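PDB 6CII: chlamydomonas reinhardtii THB1 from Chlamydomonas reinhardtii, which binds heme as a 2-on-2 truncated hemoglobin, carries cyanide in this form, and probably binds oxygen. Local coordinates for residues A[25-28]-A[29-33]; A[39-43]-A[44-48]; A[78-82]-A[83-87]. One frame throughout, in Å; residues are numbered along the deposited sequence. Where two conformers were deposited one is given.

Contact 1: A[25-28]-A[29-33]; sequences DVFY and ERIVA. With CYN (cyanide ion), chain C.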
loop_
_atom_site.group_PDB
_atom_site.type_symbol
_atom_site.label_atom_id
_atom_site.label_comp_id
_atom_site.label_asym_id
_atom_site.label_seq_id
_atom_site.Cartn_x
_atom_site.Cartn_y
_atom_site.Cartn_z
ATOM N N ASP A 25 9.161 -0.781 -2.370
ATOM C CA ASP A 25 9.960 -1.298 -3.471
ATOM C C ASP A 25 9.777 -2.814 -3.615
ATOM O O ASP A 25 9.554 -3.318 -4.726
ATOM C CB ASP A 25 11.420 -0.911 -3.239
ATOM C CG ASP A 25 12.272 -1.066 -4.464
ATOM O OD1 ASP A 25 11.790 -0.809 -5.584
ATOM O OD2 ASP A 25 13.449 -1.436 -4.303
ATOM N N VAL A 26 9.857 -3.548 -2.498
ATOM C CA VAL A 26 9.718 -5.012 -2.528
ATOM C C VAL A 26 8.307 -5.399 -2.946
ATOM O O VAL A 26 8.095 -6.298 -3.761
ATOM C CB VAL A 26 10.054 -5.621 -1.149
ATOM C CG1 VAL A 26 9.676 -7.134 -1.137
ATOM C CG2 VAL A 26 11.524 -5.422 -0.811
ATOM N N PHE A 27 7.324 -4.732 -2.342
ATOM C CA PHE A 27 5.911 -4.910 -2.650
ATOM C C PHE A 27 5.649 -4.853 -4.151
ATOM O O PHE A 27 5.043 -5.769 -4.716
ATOM C CB PHE A 27 5.191 -3.817 -1.855
ATOM C CG PHE A 27 3.747 -3.610 -2.150
ATOM C CD1 PHE A 27 2.778 -4.479 -1.663
ATOM C CD2 PHE A 27 3.352 -2.434 -2.767
ATOM C CE1 PHE A 27 1.440 -4.218 -1.834
ATOM C CE2 PHE A 27 2.009 -2.158 -2.976
ATOM C CZ PHE A 27 1.033 -3.049 -2.498
ATOM N N TYR A 28 6.205 -3.843 -4.842
ATOM C CA TYR A 28 5.947 -3.769 -6.267
ATOM C C TYR A 28 6.802 -4.742 -7.077
ATOM O O TYR A 28 6.408 -5.089 -8.188
ATOM C CB TYR A 28 6.135 -2.335 -6.788
ATOM C CG TYR A 28 4.881 -1.518 -6.495
ATOM C CD1 TYR A 28 3.635 -1.936 -6.967
ATOM C CD2 TYR A 28 4.945 -0.383 -5.737
ATOM C CE1 TYR A 28 2.489 -1.225 -6.679
ATOM C CE2 TYR A 28 3.803 0.350 -5.459
ATOM C CZ TYR A 28 2.594 -0.082 -5.930
ATOM O OH TYR A 28 1.504 0.646 -5.599
ATOM N N GLU A 29 7.980 -5.161 -6.589
ATOM C CA GLU A 29 8.676 -6.242 -7.292
ATOM C C GLU A 29 7.870 -7.537 -7.253
ATOM O O GLU A 29 7.812 -8.262 -8.258
ATOM C CB GLU A 29 10.089 -6.457 -6.726
ATOM C CG GLU A 29 11.037 -5.259 -7.010
ATOM C CD GLU A 29 11.274 -4.937 -8.511
ATOM O OE1 GLU A 29 10.863 -5.699 -9.390
ATOM O OE2 GLU A 29 11.869 -3.885 -8.812
ATOM N N ARG A 30 7.223 -7.836 -6.114
ATOM C CA ARG A 30 6.342 -9.004 -6.038
ATOM C C ARG A 30 5.112 -8.819 -6.916
ATOM O O ARG A 30 4.641 -9.766 -7.543
ATOM C CB ARG A 30 5.894 -9.252 -4.590
ATOM C CG ARG A 30 7.020 -9.500 -3.615
ATOM C CD ARG A 30 6.491 -9.559 -2.181
ATOM N NE ARG A 30 5.483 -10.609 -1.997
ATOM C CZ ARG A 30 5.654 -11.733 -1.312
ATOM N NH1 ARG A 30 6.810 -11.999 -0.715
ATOM N NH2 ARG A 30 4.649 -12.600 -1.216
ATOM N N ILE A 31 4.540 -7.613 -6.933
ATOM C CA ILE A 31 3.290 -7.453 -7.671
ATOM C C ILE A 31 3.523 -7.623 -9.168
ATOM O O ILE A 31 2.726 -8.266 -9.871
ATOM C CB ILE A 31 2.652 -6.098 -7.321
ATOM C CG1 ILE A 31 1.968 -6.233 -5.954
ATOM C CG2 ILE A 31 1.672 -5.678 -8.401
ATOM C CD1 ILE A 31 1.505 -4.917 -5.305
ATOM N N VAL A 32 4.630 -7.092 -9.688
ATOM C CA VAL A 32 4.817 -7.193 -11.128
ATOM C C VAL A 32 5.235 -8.590 -11.532
ATOM O O VAL A 32 5.169 -8.911 -12.718
ATOM C CB VAL A 32 5.819 -6.148 -11.658
ATOM C CG1 VAL A 32 5.357 -4.753 -11.309
ATOM C CG2 VAL A 32 7.216 -6.425 -11.152
ATOM N N ALA A 33 5.649 -9.425 -10.574
ATOM C CA ALA A 33 5.954 -10.823 -10.841
ATOM C C ALA A 33 4.736 -11.720 -10.662
ATOM O O ALA A 33 4.818 -12.910 -10.970
ATOM C CB ALA A 33 7.088 -11.324 -9.927
HETATM C C CYN C . -2.100 0.040 -5.836
HETATM N N CYN C . -0.979 -0.170 -5.815
#
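I31 lays its terminal methyl over one face of the F27 ring, one turn earlier in helix 16-33. CD1 of I31 stands 3.5 Å from the F27 ring centroid and only 16° off the ring normal, which identifies a CH-pi contact; the methyl is offset toward the rim, where CZ of F27 is its nearest atom. Both side chains are set up by their torsions: F27 swings CG anti to its own N (chi1 170°), while the I31 chain is extended at chi2 (169°) and carries CD1 back along the helix. The same methyl reaches CD1 of Y28 at 4.0 Å, meeting that ring obliquely, and CD2 of F27 sits over the centre of one Y28 face. One methyl and two rings therefore make a compact apolar cluster. At the far end of the Y28 ring, OH donates to N of the cyanide at 2.6 Å, with the ligand atom in the ring plane at the edge; the same OH is also hydrogen-bonded to NE2 of Q49 and of Q53. On another side of the helix V26 CG1 lies 4.1 Å from R30 CD, and R30 NE goes on to H96. Backbone bonds from residue i+4 to i run beneath these side chains, R30 N to V26 O being 2.9 Å. In the conformer given, the D25 and E29 carboxylates come near each other, and a salt bridge from D25 to R50 probably eases their repulsion. Chemically, the apolar packing probably limits the turning of the Y28 ring, whose hydrogen bond probably helps to stabilise the bound anion, the Q49 and Q53 amides steadying the hydroxyl.

Contact 2: A[39-43]-A[44-48]; sequences PFFAN and VDMKK. With HEM (protoporphyrin IX containing Fe), chain B.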
loop_
_atom_site.group_PDB
_atom_site.type_symbol
_atom_site.label_atom_id
_atom_site.label_comp_id
_atom_site.label_asym_id
_atom_site.label_seq_id
_atom_site.Cartn_x
_atom_site.Cartn_y
_atom_site.Cartn_z
ATOM N N PRO A 39 -0.883 -7.566 -14.814
ATOM C CA PRO A 39 -1.527 -6.898 -15.955
ATOM C C PRO A 39 -2.106 -5.535 -15.625
ATOM O O PRO A 39 -2.166 -4.678 -16.522
ATOM C CB PRO A 39 -2.619 -7.890 -16.362
ATOM C CG PRO A 39 -2.008 -9.230 -15.996
ATOM C CD PRO A 39 -1.328 -8.970 -14.690
ATOM N N PHE A 40 -2.500 -5.299 -14.364
ATOM C CA PHE A 40 -3.001 -3.985 -13.979
ATOM C C PHE A 40 -1.915 -2.921 -14.031
ATOM O O PHE A 40 -2.226 -1.738 -14.217
ATOM C CB PHE A 40 -3.606 -4.040 -12.577
ATOM C CG PHE A 40 -4.906 -4.783 -12.513
ATOM C CD1 PHE A 40 -4.953 -6.103 -12.105
ATOM C CD2 PHE A 40 -6.078 -4.169 -12.901
ATOM C CE1 PHE A 40 -6.148 -6.785 -12.069
ATOM C CE2 PHE A 40 -7.278 -4.859 -12.862
ATOM C CZ PHE A 40 -7.304 -6.166 -12.451
ATOM N N PHE A 41 -0.645 -3.309 -13.878
ATOM C CA PHE A 41 0.438 -2.342 -13.779
ATOM C C PHE A 41 1.335 -2.343 -15.004
ATOM O O PHE A 41 2.342 -1.629 -15.010
ATOM C CB PHE A 41 1.277 -2.629 -12.539
ATOM C CG PHE A 41 0.528 -2.467 -11.270
ATOM C CD1 PHE A 41 -0.172 -3.517 -10.740
ATOM C CD2 PHE A 41 0.562 -1.259 -10.603
ATOM C CE1 PHE A 41 -0.866 -3.383 -9.581
ATOM C CE2 PHE A 41 -0.119 -1.111 -9.455
ATOM C CZ PHE A 41 -0.831 -2.190 -8.936
ATOM N N ALA A 42 0.979 -3.111 -16.041
ATOM C CA ALA A 42 1.899 -3.352 -17.156
ATOM C C ALA A 42 2.207 -2.089 -17.949
ATOM O O ALA A 42 3.259 -2.016 -18.583
ATOM C CB ALA A 42 1.327 -4.426 -18.088
ATOM N N ASN A 43 1.318 -1.103 -17.961
ATOM C CA ASN A 43 1.625 0.154 -18.643
ATOM C C ASN A 43 1.704 1.321 -17.667
ATOM O O ASN A 43 1.631 2.472 -18.095
ATOM C CB ASN A 43 0.615 0.465 -19.757
ATOM C CG ASN A 43 1.228 1.323 -20.911
ATOM O OD1 ASN A 43 2.445 1.290 -21.166
ATOM N ND2 ASN A 43 0.374 2.095 -21.604
ATOM N N VAL A 44 1.878 1.053 -16.367
ATOM C CA VAL A 44 1.973 2.101 -15.345
ATOM C C VAL A 44 3.437 2.498 -15.164
ATOM O O VAL A 44 4.320 1.650 -15.145
ATOM C CB VAL A 44 1.359 1.604 -14.022
ATOM C CG1 VAL A 44 1.626 2.561 -12.878
ATOM C CG2 VAL A 44 -0.145 1.422 -14.181
ATOM N N ASP A 45 3.690 3.800 -15.020
ATOM C CA ASP A 45 5.037 4.255 -14.682
ATOM C C ASP A 45 5.315 3.834 -13.244
ATOM O O ASP A 45 4.784 4.422 -12.297
ATOM C CB ASP A 45 5.143 5.764 -14.854
ATOM C CG ASP A 45 6.552 6.277 -14.633
ATOM O OD1 ASP A 45 7.239 5.741 -13.742
ATOM O OD2 ASP A 45 6.964 7.217 -15.357
ATOM N N MET A 46 6.103 2.783 -13.072
ATOM C CA MET A 46 6.244 2.221 -11.737
ATOM C C MET A 46 7.162 3.053 -10.854
ATOM O O MET A 46 7.118 2.889 -9.630
ATOM C CB MET A 46 6.749 0.780 -11.827
ATOM C CG MET A 46 5.742 -0.201 -12.458
ATOM S SD MET A 46 4.142 -0.177 -11.668
ATOM C CE MET A 46 4.570 -0.887 -10.082
ATOM N N LYS A 47 7.986 3.932 -11.434
ATOM C CA LYS A 47 8.755 4.858 -10.604
ATOM C C LYS A 47 7.817 5.857 -9.944
ATOM O O LYS A 47 7.885 6.083 -8.732
ATOM C CB LYS A 47 9.809 5.565 -11.458
ATOM C CG LYS A 47 10.677 6.559 -10.715
ATOM C CD LYS A 47 11.795 7.011 -11.643
ATOM C CE LYS A 47 12.755 7.978 -10.987
ATOM N NZ LYS A 47 13.908 8.264 -11.906
ATOM N N LYS A 48 6.907 6.425 -10.724
ATOM C CA LYS A 48 5.946 7.362 -10.169
ATOM C C LYS A 48 4.987 6.656 -9.220
ATOM O O LYS A 48 4.610 7.216 -8.184
ATOM C CB LYS A 48 5.193 8.056 -11.299
ATOM C CG LYS A 48 6.084 8.882 -12.253
ATOM C CD LYS A 48 5.206 9.567 -13.325
ATOM C CE LYS A 48 6.033 10.393 -14.273
ATOM N NZ LYS A 48 5.136 11.152 -15.181
HETATM C CHA HEM B . -3.095 3.598 -7.917
HETATM C CHB HEM B . -3.178 2.669 -3.114
HETATM C CHC HEM B . -5.204 -1.729 -4.057
HETATM C CHD HEM B . -4.164 -1.091 -8.850
HETATM C C1A HEM B . -2.989 3.697 -6.550
HETATM C C2A HEM B . -2.471 4.852 -5.857
HETATM C C3A HEM B . -2.485 4.590 -4.552
HETATM C C4A HEM B . -2.994 3.268 -4.338
HETATM C CMA HEM B . -2.034 5.491 -3.381
HETATM C CAA HEM B . -2.018 6.140 -6.584
HETATM C CBA HEM B . -3.267 7.009 -6.791
HETATM C CGA HEM B . -2.866 8.363 -7.303
HETATM O O1A HEM B . -2.597 9.246 -6.455
HETATM O O2A HEM B . -2.797 8.541 -8.545
HETATM C C1B HEM B . -3.710 1.395 -2.995
HETATM C C2B HEM B . -3.853 0.703 -1.747
HETATM C C3B HEM B . -4.395 -0.495 -1.973
HETATM C C4B HEM B . -4.630 -0.635 -3.401
HETATM C CMB HEM B . -3.442 1.290 -0.381
HETATM C CAB HEM B . -4.696 -1.501 -0.846
HETATM C CBB HEM B . -4.762 -2.811 -1.056
HETATM C C1C HEM B . -5.078 -1.902 -5.426
HETATM C C2C HEM B . -5.506 -3.068 -6.177
HETATM C C3C HEM B . -5.226 -2.871 -7.481
HETATM C C4C HEM B . -4.576 -1.590 -7.623
HETATM C CMC HEM B . -6.210 -4.275 -5.509
HETATM C CAC HEM B . -5.460 -3.804 -8.702
HETATM C CBC HEM B . -5.132 -5.081 -8.581
HETATM C C1D HEM B . -3.744 0.232 -8.943
HETATM C C2D HEM B . -3.310 0.816 -10.177
HETATM C C3D HEM B . -3.010 2.114 -9.954
HETATM C C4D HEM B . -3.259 2.396 -8.567
HETATM C CMD HEM B . -3.197 0.042 -11.512
HETATM C CAD HEM B . -2.495 3.113 -11.007
HETATM C CBD HEM B . -3.664 3.579 -11.876
HETATM C CGD HEM B . -3.155 4.537 -12.932
HETATM O O1D HEM B . -3.479 4.335 -14.129
HETATM O O2D HEM B . -2.434 5.504 -12.572
HETATM N NA HEM B . -3.302 2.761 -5.577
HETATM N NB HEM B . -4.186 0.540 -3.998
HETATM N NC HEM B . -4.543 -0.996 -6.354
HETATM N ND HEM B . -3.697 1.227 -7.965
HETATM FE FE HEM B . -3.924 0.916 -5.982
#
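F41 and M46 cross at about a right angle, the thioether coming to the ring from beside its root. SD of M46 is 3.9 Å from F41 CB and 5.0 Å from the F41 ring centroid, 66° off the normal, a Met-aromatic contact made obliquely. The methionine reaches the ring because its chain bends at both chi2 (-54°) and chi3 (-68°), folding SD and CE back toward the preceding segment. The F41 ring meanwhile points its far end at the heme: CZ lies 3.5 Å from HEM CHD, and the heme methyl CMD is over one face, offset toward the rim. F40 likewise offers a ring face to the cofactor, the vinyl carbon CBC of HEM standing 3.7 Å above its plane. Between these aromatics and M46 the chain reverses in a type I beta turn from F41 to V44, closed by V44 N to F41 O at 3.0 Å; this donor sits well above the carbonyl plane. V44 tucks CG2 against the backbone, 3.8 Å from F40 O. D45 is the N-cap of helix 46-60; its OD1 accepts from K48 N at 3.1 Å, met from above the carboxylate plane, and weakly from K47 N. F40 and F41 thus line the heme pocket, F41 also belonging to the cyanide pocket. In the all-helical fold, this short link joins helix 38-41 to helix 46-60: F41 packs on I31 and M46 on V32 of helix 16-33, while F40 meets H89 of helix 87-103 edge-to-face.

Contact 3: A[78-82]-A[83-87]; sequences RLIRE and QGMNH. With HEM (protoporphyrin IX containing Fe), chain B.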
loop_
_atom_site.group_PDB
_atom_site.type_symbol
_atom_site.label_atom_id
_atom_site.label_comp_id
_atom_site.label_asym_id
_atom_site.label_seq_id
_atom_site.Cartn_x
_atom_site.Cartn_y
_atom_site.Cartn_z
ATOM N N ARG A 78 -12.013 3.682 -12.026
ATOM C CA ARG A 78 -11.973 3.200 -13.401
ATOM C C ARG A 78 -11.498 1.758 -13.457
ATOM O O ARG A 78 -11.921 1.000 -14.336
ATOM C CB ARG A 78 -11.077 4.098 -14.252
ATOM C CG ARG A 78 -9.673 4.287 -13.703
ATOM C CD ARG A 78 -9.016 5.481 -14.355
ATOM N NE ARG A 78 -7.582 5.486 -14.106
ATOM C CZ ARG A 78 -7.003 6.061 -13.061
ATOM N NH1 ARG A 78 -7.736 6.690 -12.159
ATOM N NH2 ARG A 78 -5.685 6.014 -12.922
ATOM N N LEU A 79 -10.629 1.365 -12.531
ATOM C CA LEU A 79 -10.117 0.005 -12.540
ATOM C C LEU A 79 -11.215 -0.982 -12.195
ATOM O O LEU A 79 -11.287 -2.077 -12.773
ATOM C CB LEU A 79 -8.989 -0.111 -11.521
ATOM C CG LEU A 79 -7.723 0.669 -11.842
ATOM C CD1 LEU A 79 -6.860 0.822 -10.574
ATOM C CD2 LEU A 79 -6.970 -0.108 -12.881
ATOM N N ILE A 80 -12.062 -0.610 -11.238
ATOM C CA ILE A 80 -13.158 -1.473 -10.804
ATOM C C ILE A 80 -14.252 -1.515 -11.866
ATOM O O ILE A 80 -14.795 -2.584 -12.170
ATOM C CB ILE A 80 -13.691 -0.962 -9.455
ATOM C CG1 ILE A 80 -12.616 -1.077 -8.379
ATOM C CG2 ILE A 80 -14.899 -1.750 -9.022
ATOM C CD1 ILE A 80 -12.827 -0.123 -7.246
ATOM N N ARG A 81 -14.574 -0.360 -12.462
ATOM C CA ARG A 81 -15.696 -0.301 -13.395
ATOM C C ARG A 81 -15.358 -0.892 -14.758
ATOM O O ARG A 81 -16.234 -1.493 -15.408
ATOM C CB ARG A 81 -16.170 1.145 -13.551
ATOM C CG ARG A 81 -16.824 1.699 -12.287
ATOM C CD ARG A 81 -17.643 2.938 -12.594
ATOM N NE ARG A 81 -18.412 3.427 -11.452
ATOM C CZ ARG A 81 -18.918 4.656 -11.377
ATOM N NH1 ARG A 81 -18.716 5.515 -12.367
ATOM N NH2 ARG A 81 -19.614 5.033 -10.312
ATOM N N GLU A 82 -14.112 -0.749 -15.213
ATOM C CA GLU A 82 -13.754 -1.149 -16.566
ATOM C C GLU A 82 -12.710 -2.247 -16.669
ATOM O O GLU A 82 -12.643 -2.892 -17.721
ATOM C CB GLU A 82 -13.253 0.065 -17.370
ATOM C CG GLU A 82 -14.303 1.158 -17.538
ATOM C CD GLU A 82 -15.341 0.791 -18.585
ATOM O OE1 GLU A 82 -14.966 0.171 -19.605
ATOM O OE2 GLU A 82 -16.534 1.099 -18.386
ATOM N N GLN A 83 -11.900 -2.492 -15.639
ATOM C CA GLN A 83 -10.847 -3.497 -15.745
ATOM C C GLN A 83 -11.036 -4.698 -14.832
ATOM O O GLN A 83 -10.109 -5.499 -14.685
ATOM C CB GLN A 83 -9.485 -2.864 -15.472
ATOM C CG GLN A 83 -9.118 -1.900 -16.549
ATOM C CD GLN A 83 -7.992 -0.985 -16.134
ATOM O OE1 GLN A 83 -8.222 0.171 -15.813
ATOM N NE2 GLN A 83 -6.787 -1.506 -16.108
ATOM N N GLY A 84 -12.196 -4.844 -14.204
ATOM C CA GLY A 84 -12.390 -6.038 -13.407
ATOM C C GLY A 84 -11.620 -6.096 -12.111
ATOM O O GLY A 84 -11.457 -7.189 -11.546
ATOM N N MET A 85 -11.160 -4.950 -11.595
ATOM C CA MET A 85 -10.508 -4.958 -10.281
ATOM C C MET A 85 -11.525 -5.342 -9.212
ATOM O O MET A 85 -12.644 -4.809 -9.187
ATOM C CB MET A 85 -9.892 -3.581 -9.960
ATOM C CG MET A 85 -9.322 -3.493 -8.510
ATOM S SD MET A 85 -8.687 -1.821 -8.170
ATOM C CE MET A 85 -8.927 -1.771 -6.422
ATOM N N ASN A 86 -11.146 -6.248 -8.304
ATOM C CA ASN A 86 -12.143 -6.758 -7.377
ATOM C C ASN A 86 -11.547 -7.004 -6.001
ATOM O O ASN A 86 -10.355 -6.801 -5.752
ATOM C CB ASN A 86 -12.827 -8.013 -7.951
ATOM C CG ASN A 86 -11.879 -9.159 -8.175
ATOM O OD1 ASN A 86 -10.985 -9.411 -7.370
ATOM N ND2 ASN A 86 -12.089 -9.902 -9.273
ATOM N N HIS A 87 -12.420 -7.441 -5.091
ATOM C CA HIS A 87 -12.012 -7.637 -3.707
ATOM C C HIS A 87 -10.958 -8.721 -3.569
ATOM O O HIS A 87 -10.128 -8.666 -2.650
ATOM C CB HIS A 87 -13.243 -7.960 -2.866
ATOM C CG HIS A 87 -13.961 -6.746 -2.377
ATOM N ND1 HIS A 87 -14.578 -5.844 -3.222
ATOM C CD2 HIS A 87 -14.147 -6.272 -1.121
ATOM C CE1 HIS A 87 -15.130 -4.880 -2.505
ATOM N NE2 HIS A 87 -14.877 -5.111 -1.228
HETATM C CHA HEM B . -3.095 3.598 -7.917
HETATM C CHB HEM B . -3.178 2.669 -3.114
HETATM C CHC HEM B . -5.204 -1.729 -4.057
HETATM C CHD HEM B . -4.164 -1.091 -8.850
HETATM C C1A HEM B . -2.989 3.697 -6.550
HETATM C C2A HEM B . -2.471 4.852 -5.857
HETATM C C3A HEM B . -2.485 4.590 -4.552
HETATM C C4A HEM B . -2.994 3.268 -4.338
HETATM C CMA HEM B . -2.034 5.491 -3.381
HETATM C CAA HEM B . -2.018 6.140 -6.584
HETATM C CBA HEM B . -3.267 7.009 -6.791
HETATM C CGA HEM B . -2.866 8.363 -7.303
HETATM O O1A HEM B . -2.597 9.246 -6.455
HETATM O O2A HEM B . -2.797 8.541 -8.545
HETATM C C1B HEM B . -3.710 1.395 -2.995
HETATM C C2B HEM B . -3.853 0.703 -1.747
HETATM C C3B HEM B . -4.395 -0.495 -1.973
HETATM C C4B HEM B . -4.630 -0.635 -3.401
HETATM C CMB HEM B . -3.442 1.290 -0.381
HETATM C CAB HEM B . -4.696 -1.501 -0.846
HETATM C CBB HEM B . -4.762 -2.811 -1.056
HETATM C C1C HEM B . -5.078 -1.902 -5.426
HETATM C C2C HEM B . -5.506 -3.068 -6.177
HETATM C C3C HEM B . -5.226 -2.871 -7.481
HETATM C C4C HEM B . -4.576 -1.590 -7.623
HETATM C CMC HEM B . -6.210 -4.275 -5.509
HETATM C CAC HEM B . -5.460 -3.804 -8.702
HETATM C CBC HEM B . -5.132 -5.081 -8.581
HETATM C C1D HEM B . -3.744 0.232 -8.943
HETATM C C2D HEM B . -3.310 0.816 -10.177
HETATM C C3D HEM B . -3.010 2.114 -9.954
HETATM C C4D HEM B . -3.259 2.396 -8.567
HETATM C CMD HEM B . -3.197 0.042 -11.512
HETATM C CAD HEM B . -2.495 3.113 -11.007
HETATM C CBD HEM B . -3.664 3.579 -11.876
HETATM C CGD HEM B . -3.155 4.537 -12.932
HETATM O O1D HEM B . -3.479 4.335 -14.129
HETATM O O2D HEM B . -2.434 5.504 -12.572
HETATM N NA HEM B . -3.302 2.761 -5.577
HETATM N NB HEM B . -4.186 0.540 -3.998
HETATM N NC HEM B . -4.543 -0.996 -6.354
HETATM N ND HEM B . -3.697 1.227 -7.965
HETATM FE FE HEM B . -3.924 0.916 -5.982
HETATM O O HOH W 1 -14.856 -4.254 -14.799
HETATM O O HOH W 2 -14.632 -5.094 -10.926
#
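L79 O is gripped by two backbone donors at the C-terminal end of helix 72-82, the proximal helix of this truncated globin, which also carries the axial ligand H76. Q83 N reaches it at 3.0 Å and M85 N at 3.1 Å, from opposite faces of the carbonyl plane. G84 lies between the two donors with a positive phi of 72°, a left-handed conformation that glycine adopts readily, and it turns the chain out of the helix. The side chains of Q83, M85 and L79 carry the contact. Q83 extends beyond CG and brings its amide across the leucine at a slant, OE1 lying 3.2 Å from CD2 of L79, while the other leucine methyl, CD1, rests 3.6 Å from C1D of the heme. M85 runs out almost straight (chi1 174°, chi2 -177°), which puts its thioether between helix and porphyrin: SD is 3.8 Å from L79 CB, with I80 CG1 close by, and CE is 3.7 Å from HEM C2C. Reduced to an alanine here, the residue would lose its sulfur and methyl, and a gap is likely to open between L79, I80 and that pyrrole edge. F40 of helix 38-41 and I125 and F126 of helix 108-126 also pack on M85, so the loop is held against two more helices beside the heme. N86 then caps helix 87-103 through its OD1, which accepts from H89 N. Water completes the turn: one molecule accepts from G84 N and donates to I80 O, and a second donates to both I80 O and M85 O, the latter at 2.7 Å.

How the contacts relate
From the N terminus, the three contacts follow in series, and none encloses or crosses another, because each joins two segments that follow one another. Contact 1 lies within helix 16-33 and closes no loop. Contact 2 closes the tight turn between helix 38-41 and helix 46-60, and contact 3 folds the loop between helix 72-82 and helix 87-103 back on the end of the first. Contacts 1 and 2 touch directly, Y28 CD1 lying 3.4 Å from M46 CE and I31 CG2 3.6 Å from F41 CE1. F40 joins contact 2 to contact 3, its CE2 being 3.4 Å from Q83 O. Contacts 1 and 3 do not touch; contact 2 bridges them, and it shares the heme with contact 3.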